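PDB 3HOL: TbpB from Actinobacillus pleuropneumoniae, which probably binds host transferrin at the bacterial surface, as the lipoprotein component of a receptor for iron acquisition. Local coordinates for residues L28-V34 with E99-Y105; T172-E176 with V260-K264. One frame throughout, in Å; residues are numbered along the deposited sequence.

Contact 1. Residues L28-V34 with E99-Y105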
loop_
_atom_site.group_PDB
_atom_site.type_symbol
_atom_site.label_atom_id
_atom_site.label_comp_id
_atom_site.label_asym_id
_atom_site.label_seq_id
_atom_site.Cartn_x
_atom_site.Cartn_y
_atom_site.Cartn_z
ATOM N N LEU A 28 -5.282 -2.694 3.908
ATOM C CA LEU A 28 -4.434 -3.057 5.043
ATOM C C LEU A 28 -4.802 -4.457 5.503
ATOM O O LEU A 28 -3.939 -5.221 5.955
ATOM C CB LEU A 28 -4.498 -2.039 6.199
ATOM C CG LEU A 28 -3.889 -0.662 5.884
ATOM C CD1 LEU A 28 -3.929 0.231 7.138
ATOM C CD2 LEU A 28 -2.446 -0.797 5.382
ATOM N N GLY A 29 -6.092 -4.777 5.427
ATOM C CA GLY A 29 -6.565 -6.076 5.911
ATOM C C GLY A 29 -8.014 -6.334 5.537
ATOM O O GLY A 29 -8.669 -5.470 4.929
ATOM N N TYR A 30 -8.479 -7.549 5.849
ATOM C CA TYR A 30 -9.870 -7.932 5.623
ATOM C C TYR A 30 -10.379 -8.797 6.761
ATOM O O TYR A 30 -9.601 -9.571 7.350
ATOM C CB TYR A 30 -9.981 -8.752 4.338
ATOM C CG TYR A 30 -9.858 -7.905 3.077
ATOM C CD1 TYR A 30 -10.939 -7.159 2.612
ATOM C CD2 TYR A 30 -8.643 -7.829 2.372
ATOM C CE1 TYR A 30 -10.854 -6.375 1.456
ATOM C CE2 TYR A 30 -8.552 -7.043 1.187
ATOM C CZ TYR A 30 -9.644 -6.315 0.763
ATOM O OH TYR A 30 -9.562 -5.554 -0.386
ATOM N N VAL A 31 -11.699 -8.782 6.966
ATOM C CA VAL A 31 -12.310 -9.603 8.026
ATOM C C VAL A 31 -13.671 -10.130 7.566
ATOM O O VAL A 31 -14.393 -9.434 6.864
ATOM C CB VAL A 31 -12.442 -8.801 9.369
ATOM C CG1 VAL A 31 -13.171 -7.492 9.158
ATOM C CG2 VAL A 31 -13.131 -9.661 10.499
ATOM N N VAL A 32 -13.996 -11.368 7.915
ATOM C CA VAL A 32 -15.290 -11.916 7.578
ATOM C C VAL A 32 -15.941 -12.567 8.790
ATOM O O VAL A 32 -15.248 -13.120 9.670
ATOM C CB VAL A 32 -15.215 -12.917 6.388
ATOM C CG1 VAL A 32 -14.688 -14.311 6.794
ATOM C CG2 VAL A 32 -16.588 -13.058 5.732
ATOM N N LYS A 33 -17.277 -12.478 8.825
ATOM C CA LYS A 33 -18.101 -13.218 9.791
ATOM C C LYS A 33 -18.221 -14.706 9.448
ATOM O O LYS A 33 -18.355 -15.101 8.262
ATOM C CB LYS A 33 -19.481 -12.598 9.862
ATOM C CG LYS A 33 -20.298 -13.110 11.017
ATOM C CD LYS A 33 -21.575 -12.254 11.271
ATOM C CE LYS A 33 -22.327 -11.930 9.993
ATOM N NZ LYS A 33 -22.350 -13.057 9.023
ATOM N N VAL A 34 -18.134 -15.535 10.489
ATOM C CA VAL A 34 -18.293 -16.977 10.321
ATOM C C VAL A 34 -19.806 -17.170 9.942
ATOM O O VAL A 34 -20.676 -16.654 10.646
ATOM C CB VAL A 34 -17.893 -17.701 11.636
ATOM C CG1 VAL A 34 -18.259 -19.197 11.605
ATOM C CG2 VAL A 34 -16.396 -17.520 11.928
ATOM N N GLU A 99 -23.749 -14.791 17.635
ATOM C CA GLU A 99 -22.747 -14.935 16.560
ATOM C C GLU A 99 -21.622 -15.865 16.974
ATOM O O GLU A 99 -21.334 -15.976 18.165
ATOM C CB GLU A 99 -22.206 -13.572 16.173
ATOM C CG GLU A 99 -21.387 -12.863 17.231
ATOM C CD GLU A 99 -20.794 -11.545 16.681
ATOM O OE1 GLU A 99 -21.186 -11.104 15.574
ATOM O OE2 GLU A 99 -19.930 -10.975 17.353
ATOM N N LYS A 100 -21.034 -16.556 16.003
ATOM C CA LYS A 100 -19.847 -17.399 16.253
ATOM C C LYS A 100 -18.490 -16.611 16.305
ATOM O O LYS A 100 -17.585 -16.952 17.096
ATOM C CB LYS A 100 -19.801 -18.552 15.234
ATOM C CG LYS A 100 -18.532 -19.397 15.245
ATOM C CD LYS A 100 -18.346 -20.238 16.553
ATOM C CE LYS A 100 -17.149 -21.150 16.399
ATOM N NZ LYS A 100 -16.992 -22.016 17.592
ATOM N N GLY A 101 -18.347 -15.586 15.456
ATOM C CA GLY A 101 -17.137 -14.763 15.429
ATOM C C GLY A 101 -16.646 -14.428 14.024
ATOM O O GLY A 101 -17.439 -14.368 13.049
ATOM N N TYR A 102 -15.331 -14.208 13.925
ATOM C CA TYR A 102 -14.721 -13.623 12.742
ATOM C C TYR A 102 -13.336 -14.194 12.487
ATOM O O TYR A 102 -12.655 -14.640 13.425
ATOM C CB TYR A 102 -14.590 -12.092 12.892
ATOM C CG TYR A 102 -15.903 -11.400 13.174
ATOM C CD1 TYR A 102 -16.660 -10.893 12.126
ATOM C CD2 TYR A 102 -16.397 -11.275 14.492
ATOM C CE1 TYR A 102 -17.870 -10.274 12.361
ATOM C CE2 TYR A 102 -17.636 -10.659 14.730
ATOM C CZ TYR A 102 -18.343 -10.161 13.655
ATOM O OH TYR A 102 -19.574 -9.561 13.840
ATOM N N VAL A 103 -12.935 -14.149 11.217
ATOM C CA VAL A 103 -11.575 -14.556 10.768
ATOM C C VAL A 103 -11.022 -13.351 9.987
ATOM O O VAL A 103 -11.763 -12.715 9.187
ATOM C CB VAL A 103 -11.637 -15.845 9.911
ATOM C CG1 VAL A 103 -10.218 -16.277 9.393
ATOM C CG2 VAL A 103 -12.291 -17.024 10.743
ATOM N N TYR A 104 -9.746 -13.021 10.206
ATOM C CA TYR A 104 -9.172 -11.791 9.623
ATOM C C TYR A 104 -7.661 -11.881 9.358
ATOM O O TYR A 104 -6.948 -12.763 9.892
ATOM C CB TYR A 104 -9.434 -10.625 10.581
ATOM C CG TYR A 104 -8.563 -10.711 11.816
ATOM C CD1 TYR A 104 -7.346 -10.005 11.884
ATOM C CD2 TYR A 104 -8.905 -11.544 12.874
ATOM C CE1 TYR A 104 -6.511 -10.130 12.981
ATOM C CE2 TYR A 104 -8.091 -11.652 13.981
ATOM C CZ TYR A 104 -6.880 -10.957 14.009
ATOM O OH TYR A 104 -6.048 -11.053 15.095
ATOM N N TYR A 105 -7.166 -10.990 8.512
ATOM C CA TYR A 105 -5.736 -10.612 8.582
ATOM C C TYR A 105 -5.644 -9.119 8.516
ATOM O O TYR A 105 -6.531 -8.460 7.941
ATOM C CB TYR A 105 -4.920 -11.215 7.437
ATOM C CG TYR A 105 -4.984 -10.457 6.094
ATOM C CD1 TYR A 105 -4.025 -9.476 5.761
ATOM C CD2 TYR A 105 -5.955 -10.782 5.140
ATOM C CE1 TYR A 105 -4.079 -8.775 4.523
ATOM C CE2 TYR A 105 -6.000 -10.121 3.875
ATOM C CZ TYR A 105 -5.032 -9.126 3.587
ATOM O OH TYR A 105 -5.065 -8.462 2.400
HETATM O O HOH W 1 -21.163 -15.771 13.140
#

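Contact 2. Residues T172-E176 with V260-K264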
loop_
_atom_site.group_PDB
_atom_site.type_symbol
_atom_site.label_atom_id
_atom_site.label_comp_id
_atom_site.label_asym_id
_atom_site.label_seq_id
_atom_site.Cartn_x
_atom_site.Cartn_y
_atom_site.Cartn_z
ATOM N N THR A 172 -0.162 -24.560 9.619
ATOM C CA THR A 172 1.087 -23.805 9.461
ATOM C C THR A 172 1.300 -23.443 7.995
ATOM O O THR A 172 0.827 -24.165 7.083
ATOM C CB THR A 172 2.316 -24.669 9.901
ATOM O OG1 THR A 172 2.348 -25.872 9.118
ATOM C CG2 THR A 172 2.201 -25.034 11.414
ATOM N N SER A 173 1.999 -22.332 7.756
ATOM C CA SER A 173 2.179 -21.880 6.398
ATOM C C SER A 173 3.658 -21.654 6.108
ATOM O O SER A 173 4.439 -21.294 7.005
ATOM C CB SER A 173 1.392 -20.587 6.182
ATOM O OG SER A 173 1.941 -19.572 6.984
ATOM N N GLN A 174 4.029 -21.834 4.847
ATOM C CA GLN A 174 5.369 -21.567 4.386
ATOM C C GLN A 174 5.306 -21.079 2.940
ATOM O O GLN A 174 4.590 -21.657 2.115
ATOM C CB GLN A 174 6.269 -22.811 4.550
ATOM C CG GLN A 174 7.726 -22.596 4.117
ATOM C CD GLN A 174 8.655 -23.766 4.429
ATOM O OE1 GLN A 174 8.616 -24.326 5.518
ATOM N NE2 GLN A 174 9.511 -24.133 3.460
ATOM N N PHE A 175 6.035 -19.994 2.639
ATOM C CA PHE A 175 6.026 -19.414 1.301
ATOM C C PHE A 175 7.457 -19.167 0.848
ATOM O O PHE A 175 8.290 -18.777 1.656
ATOM C CB PHE A 175 5.271 -18.065 1.292
ATOM C CG PHE A 175 3.872 -18.147 1.879
ATOM C CD1 PHE A 175 2.776 -18.482 1.071
ATOM C CD2 PHE A 175 3.668 -17.896 3.241
ATOM C CE1 PHE A 175 1.466 -18.596 1.640
ATOM C CE2 PHE A 175 2.366 -17.976 3.829
ATOM C CZ PHE A 175 1.276 -18.320 3.034
ATOM N N GLU A 176 7.753 -19.413 -0.427
ATOM C CA GLU A 176 9.088 -19.089 -0.929
ATOM C C GLU A 176 8.951 -18.014 -1.975
ATOM O O GLU A 176 8.260 -18.194 -2.963
ATOM C CB GLU A 176 9.754 -20.347 -1.529
ATOM C CG GLU A 176 11.102 -20.064 -2.138
ATOM C CD GLU A 176 11.609 -21.254 -2.978
ATOM O OE1 GLU A 176 12.187 -22.156 -2.364
ATOM O OE2 GLU A 176 11.395 -21.299 -4.222
ATOM N N VAL A 260 -6.992 -17.245 5.740
ATOM C CA VAL A 260 -6.079 -16.115 5.965
ATOM C C VAL A 260 -4.717 -16.657 6.378
ATOM O O VAL A 260 -4.618 -17.786 6.829
ATOM C CB VAL A 260 -6.553 -15.126 7.106
ATOM C CG1 VAL A 260 -7.887 -14.424 6.742
ATOM C CG2 VAL A 260 -6.732 -15.882 8.485
ATOM N N PHE A 261 -3.666 -15.849 6.234
ATOM C CA PHE A 261 -2.328 -16.323 6.602
ATOM C C PHE A 261 -1.441 -15.139 6.899
ATOM O O PHE A 261 -1.722 -14.022 6.491
ATOM C CB PHE A 261 -1.725 -17.222 5.488
ATOM C CG PHE A 261 -1.842 -16.637 4.102
ATOM C CD1 PHE A 261 -0.875 -15.768 3.599
ATOM C CD2 PHE A 261 -2.910 -16.981 3.286
ATOM C CE1 PHE A 261 -0.990 -15.222 2.314
ATOM C CE2 PHE A 261 -3.037 -16.426 1.997
ATOM C CZ PHE A 261 -2.071 -15.550 1.520
ATOM N N SER A 262 -0.416 -15.381 7.705
ATOM C CA SER A 262 0.638 -14.386 7.934
ATOM C C SER A 262 1.955 -15.138 8.231
ATOM O O SER A 262 1.955 -16.266 8.744
ATOM C CB SER A 262 0.248 -13.462 9.111
ATOM O OG SER A 262 0.001 -14.220 10.293
ATOM N N ALA A 263 3.083 -14.509 7.896
ATOM C CA ALA A 263 4.363 -15.179 7.962
ATOM C C ALA A 263 5.472 -14.126 7.904
ATOM O O ALA A 263 5.243 -13.007 7.500
ATOM C CB ALA A 263 4.500 -16.144 6.791
ATOM N N LYS A 264 6.684 -14.525 8.279
ATOM C CA LYS A 264 7.824 -13.618 8.366
ATOM C C LYS A 264 9.028 -14.357 7.811
ATOM O O LYS A 264 9.146 -15.566 8.047
ATOM C CB LYS A 264 8.040 -13.300 9.844
ATOM C CG LYS A 264 9.372 -12.670 10.214
ATOM C CD LYS A 264 9.465 -12.491 11.757
ATOM C CE LYS A 264 10.810 -11.853 12.144
ATOM N NZ LYS A 264 11.140 -10.647 11.297
#

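Contact 1. Residues L28-V34 with E99-Y105
Tyr30 and Val32 pair with Tyr105 and Val103 as hydrogen-bonded antiparallel pairs, joining strands 29-33 and 101-107 in the handle-like sheet that lies against the N-lobe barrel. Each pair has two backbone bonds, and a fifth, Val34 N to Gly101 O at 2.9 Å, adds a bond where strand 29-33 ends and strand 101-107 begins. There a water spans Val34 O and Lys100 N. Between these pairs, Val31 faces Tyr104 and Lys33 faces Tyr102 without hydrogen bonds, and CA-H groups lean on carbonyl oxygens, as Tyr104 CA does on Tyr30 O.

Apolar contacts divide by face. On the face of Val31 and Tyr102, Val31 CG2 meets Tyr102 CB at 3.7 Å, and the Tyr102 ring runs past the CB of Lys33. On the other, barrel-side face, Val32, Val34 and Val103 rest on Thr129. Val34 CG1 also packs on Lys100 CG at 3.7 Å, while the amine of Lys100 leads off to a salt bridge with Asp163.

With CG held between its backbone N and carbonyl carbon (chi1 82°), the Tyr105 ring leans over strand 29-33: Gly29 CA sits over its face, 4.2 Å from the centroid, and Tyr105 OH reaches the edge of the Tyr30 ring, 3.6 Å from CD2.

Contact 2. Residues T172-E176 with V260-K264
Phe175 and Phe261 reach across from strands whose axes stay 7.5 Å apart and run at 61° to each other, so the contact is made mainly by side chains. Its tight part is the phenylalanine pair. Phe175 CZ presses on Phe261 CD1 at 3.4 Å and lies 3.7 Å from Phe261 CG, so the far end of one ring meets the root of the other. The ring planes are inclined at 41°, an oblique meeting. With chi1 at 48°, Phe261 holds its CG between its backbone N and carbonyl carbon, and its ring offers one face to Phe175 CE1. Ala263 adds its CB at the edge of the Phe175 ring, 4.0 Å from CD2. Met246 touches both phenylalanines.

The looser part lies at Ser173. Its OG is 3.7 Å from Ser262 O and 4.3 Å from Ala263 CB, and its hydrogen bond goes instead to Ser125 O. Gln174, whose CB points away from strand 260-264, carries its amide to the exposed outer side. Ser173 and Phe175 turn inward, alternating with outward Gln174. The two strands flank strand 119-133, and the curl of the sheet lets their inward side chains meet over it, as in an antiparallel beta barrel, here that of the N-lobe.

In the fold
Contact 1 comes first along the chain and closes before contact 2 opens; their centres are about 18 Å apart. Contact 1 joins neighbouring strands of the five-stranded antiparallel sheet, in the order 50-52, 29-33, 101-107, 84-91, 72-74. Contact 2 lies within the barrel sheet, where strand 119-133 pairs with both 171-178 and 257-265 and so stands between its two segments. The two contacts touch at Val260: its CG2 packs 3.6 Å from Val103 CG1, while the next residue, Phe261, faces the barrel interior. Strand 257-265 therefore carries the handle-like sheet on one side and core residues on the other, so the two sheets of the N-lobe pack against each other through this strand.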